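Long-range contact in cellulase CEL9M (Clostridium cellulolyticum, PDB 1IA6), which probably hydrolyses internal beta-1,4-glucosidic linkages of cellulose and related beta-glucans, as a family 9 glycoside hydrolase: residues 10-23 with 88-100. Numbering follows the deposited sequence.
With ZN (zinc ion), chain C.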
# COMPACT_ATOMS: atom_id res chain seq x y z
N LEU A 10 -12.43 -2.71 -9.06
CA LEU A 10 -12.29 -2.13 -7.73
C LEU A 10 -12.63 -3.16 -6.66
O LEU A 10 -11.85 -3.37 -5.73
CB LEU A 10 -13.20 -0.91 -7.57
CG LEU A 10 -13.18 -0.27 -6.18
CD1 LEU A 10 -11.76 0.20 -5.85
CD2 LEU A 10 -14.15 0.90 -6.15
N LYS A 11 -13.78 -3.81 -6.81
CA LYS A 11 -14.20 -4.83 -5.85
C LYS A 11 -13.13 -5.90 -5.71
O LYS A 11 -12.78 -6.30 -4.59
CB LYS A 11 -15.50 -5.50 -6.31
CG LYS A 11 -15.98 -6.58 -5.33
CD LYS A 11 -17.18 -7.36 -5.86
CE LYS A 11 -16.79 -8.27 -7.02
NZ LYS A 11 -17.93 -9.13 -7.47
N ASP A 12 -12.61 -6.38 -6.83
CA ASP A 12 -11.57 -7.41 -6.80
C ASP A 12 -10.30 -6.94 -6.11
O ASP A 12 -9.72 -7.68 -5.33
CB ASP A 12 -11.21 -7.87 -8.22
CG ASP A 12 -12.32 -8.64 -8.90
OD1 ASP A 12 -13.21 -9.18 -8.21
OD2 ASP A 12 -12.28 -8.73 -10.15
N SER A 13 -9.86 -5.72 -6.41
CA SER A 13 -8.62 -5.18 -5.83
C SER A 13 -8.69 -5.07 -4.31
O SER A 13 -7.66 -5.15 -3.62
CB SER A 13 -8.28 -3.82 -6.45
OG SER A 13 -9.23 -2.83 -6.11
N ILE A 14 -9.89 -4.88 -3.78
CA ILE A 14 -10.08 -4.79 -2.33
C ILE A 14 -10.10 -6.19 -1.73
O ILE A 14 -9.54 -6.44 -0.67
CB ILE A 14 -11.40 -4.08 -1.99
CG1 ILE A 14 -11.35 -2.63 -2.49
CG2 ILE A 14 -11.65 -4.14 -0.49
CD1 ILE A 14 -12.71 -1.94 -2.49
N ILE A 15 -10.77 -7.11 -2.43
CA ILE A 15 -10.88 -8.50 -2.00
C ILE A 15 -9.51 -9.16 -1.85
O ILE A 15 -9.31 -10.01 -0.98
CB ILE A 15 -11.74 -9.31 -3.00
CG1 ILE A 15 -13.22 -9.06 -2.70
CG2 ILE A 15 -11.39 -10.78 -2.94
CD1 ILE A 15 -14.16 -9.54 -3.81
N PHE A 16 -8.57 -8.78 -2.71
CA PHE A 16 -7.22 -9.33 -2.67
C PHE A 16 -6.62 -9.40 -1.26
O PHE A 16 -6.02 -10.39 -0.89
CB PHE A 16 -6.28 -8.49 -3.54
CG PHE A 16 -4.82 -8.73 -3.26
CD1 PHE A 16 -4.21 -9.91 -3.65
CD2 PHE A 16 -4.07 -7.78 -2.55
CE1 PHE A 16 -2.87 -10.16 -3.35
CE2 PHE A 16 -2.74 -8.02 -2.25
CZ PHE A 16 -2.14 -9.21 -2.64
N PHE A 17 -6.79 -8.33 -0.49
CA PHE A 17 -6.23 -8.28 0.85
C PHE A 17 -6.62 -9.44 1.76
O PHE A 17 -5.87 -9.79 2.67
CB PHE A 17 -6.54 -6.93 1.48
CG PHE A 17 -5.83 -5.79 0.81
CD1 PHE A 17 -4.49 -5.52 1.11
CD2 PHE A 17 -6.45 -5.04 -0.18
CE1 PHE A 17 -3.79 -4.52 0.43
CE2 PHE A 17 -5.76 -4.04 -0.86
CZ PHE A 17 -4.43 -3.78 -0.56
N ASP A 18 -7.78 -10.04 1.51
CA ASP A 18 -8.23 -11.18 2.30
C ASP A 18 -7.23 -12.34 2.20
O ASP A 18 -7.09 -13.13 3.13
CB ASP A 18 -9.61 -11.68 1.79
CG ASP A 18 -10.77 -10.98 2.47
OD1 ASP A 18 -10.55 -9.99 3.20
OD2 ASP A 18 -11.93 -11.42 2.27
N ALA A 19 -6.54 -12.43 1.07
CA ALA A 19 -5.58 -13.52 0.87
C ALA A 19 -4.34 -13.42 1.75
O ALA A 19 -3.64 -14.41 1.97
CB ALA A 19 -5.15 -13.60 -0.59
N ASN A 20 -4.06 -12.22 2.25
CA ASN A 20 -2.88 -12.01 3.08
C ASN A 20 -3.13 -11.79 4.56
O ASN A 20 -2.19 -11.54 5.32
CB ASN A 20 -2.05 -10.86 2.51
CG ASN A 20 -1.20 -11.29 1.32
OD1 ASN A 20 -1.60 -12.16 0.55
ND2 ASN A 20 -0.03 -10.67 1.16
N LYS A 21 -4.39 -11.88 4.98
CA LYS A 21 -4.71 -11.68 6.39
C LYS A 21 -3.98 -12.71 7.24
O LYS A 21 -3.87 -13.88 6.89
CB LYS A 21 -6.22 -11.75 6.62
CG LYS A 21 -6.92 -10.48 6.16
CD LYS A 21 -8.42 -10.51 6.38
CE LYS A 21 -9.04 -9.19 5.93
NZ LYS A 21 -10.52 -9.19 5.99
N CYS A 22 -3.46 -12.24 8.37
CA CYS A 22 -2.69 -13.07 9.29
C CYS A 22 -3.34 -13.06 10.67
O CYS A 22 -3.99 -12.08 11.05
CB CYS A 22 -1.27 -12.50 9.38
SG CYS A 22 -0.07 -13.43 10.35
N GLY A 23 -3.18 -14.15 11.42
CA GLY A 23 -3.74 -14.20 12.75
C GLY A 23 -4.86 -15.20 12.97
O GLY A 23 -5.34 -15.84 12.04
N THR A 88 -20.51 1.77 -5.50
CA THR A 88 -20.27 0.40 -5.95
C THR A 88 -20.48 -0.64 -4.85
O THR A 88 -20.25 -1.82 -5.06
CB THR A 88 -18.84 0.23 -6.50
OG1 THR A 88 -17.89 0.64 -5.51
CG2 THR A 88 -18.65 1.08 -7.75
N GLY A 89 -20.91 -0.18 -3.68
CA GLY A 89 -21.15 -1.09 -2.57
C GLY A 89 -19.90 -1.74 -2.01
O GLY A 89 -19.95 -2.88 -1.52
N ASN A 90 -18.78 -1.03 -2.05
CA ASN A 90 -17.52 -1.57 -1.54
C ASN A 90 -17.04 -0.93 -0.24
O ASN A 90 -16.03 -1.36 0.32
CB ASN A 90 -16.43 -1.44 -2.60
CG ASN A 90 -16.58 -2.46 -3.71
OD1 ASN A 90 -16.58 -3.66 -3.46
ND2 ASN A 90 -16.72 -1.98 -4.94
N THR A 91 -17.76 0.07 0.25
CA THR A 91 -17.35 0.75 1.47
C THR A 91 -17.23 -0.16 2.69
O THR A 91 -16.27 -0.06 3.45
CB THR A 91 -18.30 1.90 1.80
OG1 THR A 91 -18.35 2.80 0.69
CG2 THR A 91 -17.82 2.65 3.03
N THR A 92 -18.22 -1.03 2.89
CA THR A 92 -18.21 -1.93 4.04
C THR A 92 -16.99 -2.84 4.06
O THR A 92 -16.33 -2.97 5.09
CB THR A 92 -19.48 -2.79 4.07
OG1 THR A 92 -20.63 -1.94 4.18
CG2 THR A 92 -19.44 -3.75 5.26
N LYS A 93 -16.70 -3.47 2.93
CA LYS A 93 -15.56 -4.38 2.83
C LYS A 93 -14.26 -3.59 3.01
O LYS A 93 -13.36 -4.04 3.71
CB LYS A 93 -15.57 -5.09 1.47
CG LYS A 93 -14.49 -6.16 1.31
CD LYS A 93 -14.68 -7.31 2.29
CE LYS A 93 -13.64 -8.39 2.08
NZ LYS A 93 -13.81 -9.55 3.00
N MET A 94 -14.19 -2.43 2.38
CA MET A 94 -13.00 -1.59 2.49
C MET A 94 -12.70 -1.26 3.95
O MET A 94 -11.55 -1.34 4.39
CB MET A 94 -13.19 -0.30 1.69
CG MET A 94 -12.00 0.63 1.72
SD MET A 94 -10.59 -0.04 0.81
CE MET A 94 -9.69 1.45 0.47
N LEU A 95 -13.73 -0.88 4.70
CA LEU A 95 -13.56 -0.55 6.11
C LEU A 95 -13.07 -1.75 6.91
O LEU A 95 -12.30 -1.60 7.86
CB LEU A 95 -14.86 0.00 6.70
CG LEU A 95 -15.19 1.42 6.23
CD1 LEU A 95 -16.59 1.82 6.69
CD2 LEU A 95 -14.15 2.39 6.77
N GLN A 96 -13.52 -2.94 6.54
CA GLN A 96 -13.08 -4.14 7.23
C GLN A 96 -11.58 -4.36 6.99
O GLN A 96 -10.86 -4.70 7.92
CB GLN A 96 -13.87 -5.36 6.75
CG GLN A 96 -15.38 -5.19 6.92
CD GLN A 96 -16.14 -6.47 6.64
OE1 GLN A 96 -15.87 -7.17 5.67
NE2 GLN A 96 -17.12 -6.78 7.50
N GLN A 97 -11.12 -4.15 5.76
CA GLN A 97 -9.70 -4.34 5.45
C GLN A 97 -8.87 -3.35 6.24
O GLN A 97 -7.82 -3.69 6.79
CB GLN A 97 -9.44 -4.14 3.95
CG GLN A 97 -10.36 -4.92 3.02
CD GLN A 97 -10.34 -6.42 3.27
OE1 GLN A 97 -10.58 -6.87 4.39
NE2 GLN A 97 -10.06 -7.19 2.23
N LEU A 98 -9.35 -2.11 6.31
CA LEU A 98 -8.65 -1.07 7.03
C LEU A 98 -8.60 -1.33 8.54
O LEU A 98 -7.55 -1.17 9.17
CB LEU A 98 -9.30 0.29 6.76
CG LEU A 98 -9.06 0.82 5.34
CD1 LEU A 98 -10.01 1.96 5.03
CD2 LEU A 98 -7.62 1.27 5.21
N LYS A 99 -9.72 -1.75 9.12
CA LYS A 99 -9.73 -2.00 10.55
C LYS A 99 -8.82 -3.17 10.91
O LYS A 99 -8.27 -3.22 12.01
CB LYS A 99 -11.15 -2.27 11.05
CG LYS A 99 -11.24 -2.19 12.58
CD LYS A 99 -12.68 -2.27 13.07
CE LYS A 99 -12.77 -1.99 14.57
NZ LYS A 99 -11.96 -2.95 15.36
N TYR A 100 -8.63 -4.10 9.97
CA TYR A 100 -7.76 -5.23 10.25
C TYR A 100 -6.33 -4.70 10.39
O TYR A 100 -5.53 -5.24 11.17
CB TYR A 100 -7.82 -6.27 9.13
CG TYR A 100 -7.49 -7.67 9.60
CD1 TYR A 100 -8.43 -8.43 10.31
CD2 TYR A 100 -6.24 -8.23 9.37
CE1 TYR A 100 -8.12 -9.71 10.78
CE2 TYR A 100 -5.92 -9.51 9.83
CZ TYR A 100 -6.86 -10.24 10.54
OH TYR A 100 -6.55 -11.50 11.01
ZN ZN C . -0.11 -15.38 9.17
O HOH W 1 -14.66 -5.63 -2.30
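The aliphatic chain of K21 lies over one face of the Y100 ring, with CD above the ring centre in a CH-pi contact, 4.2 Å from the centroid, while the carbonyl oxygen of C22 sits in plane at the ring's edge. There Y100 OH donates to C22 O over 2.6 Å, the hydroxyl standing above the carbonyl plane. The amide of Q97 is gripped at both ends. Q97 NE2 gives one proton to I14 O (3.0 Å, nearly straight) and the other to D18 OD1 (3.0 Å), both acceptors close to the amide plane; Q97 OE1 receives K21 NZ on a lone pair at 2.8 Å. A bend at chi2 (-57°) folds the glutamine chain to place its amide there. The D18 carboxylate stands nearly upright to this amide, their planes 76° apart, and K21 NZ and Q97 NE2 reach OD1 from opposite faces. K93 NZ forms a salt bridge with D18 OD2, on the syn side (2.8 Å), and V31 N also bonds this oxygen.

Farther along, helical residues 10-15 and 91-100 run nearly parallel, 22° apart. I14 packs between them: CG2 rests on K93 CG and Q97 CG, I14 CD1 meets N90 CB at 3.8 Å, and CG1 lies near M94 SD. The N90 side chain crosses K11, and a water donates to both N90 OD1 and K11 O.

Three bonds fix the rotation of the Q97 amide, and the buried D18 carboxylate probably offsets the like charges of K21 and K93. Y100 OH ties helix 91-107 to the backbone of C22, whose SG binds zinc together with C38, H39 and H55; the contact thus reaches the zinc site of this family 9 catalytic module through that residue.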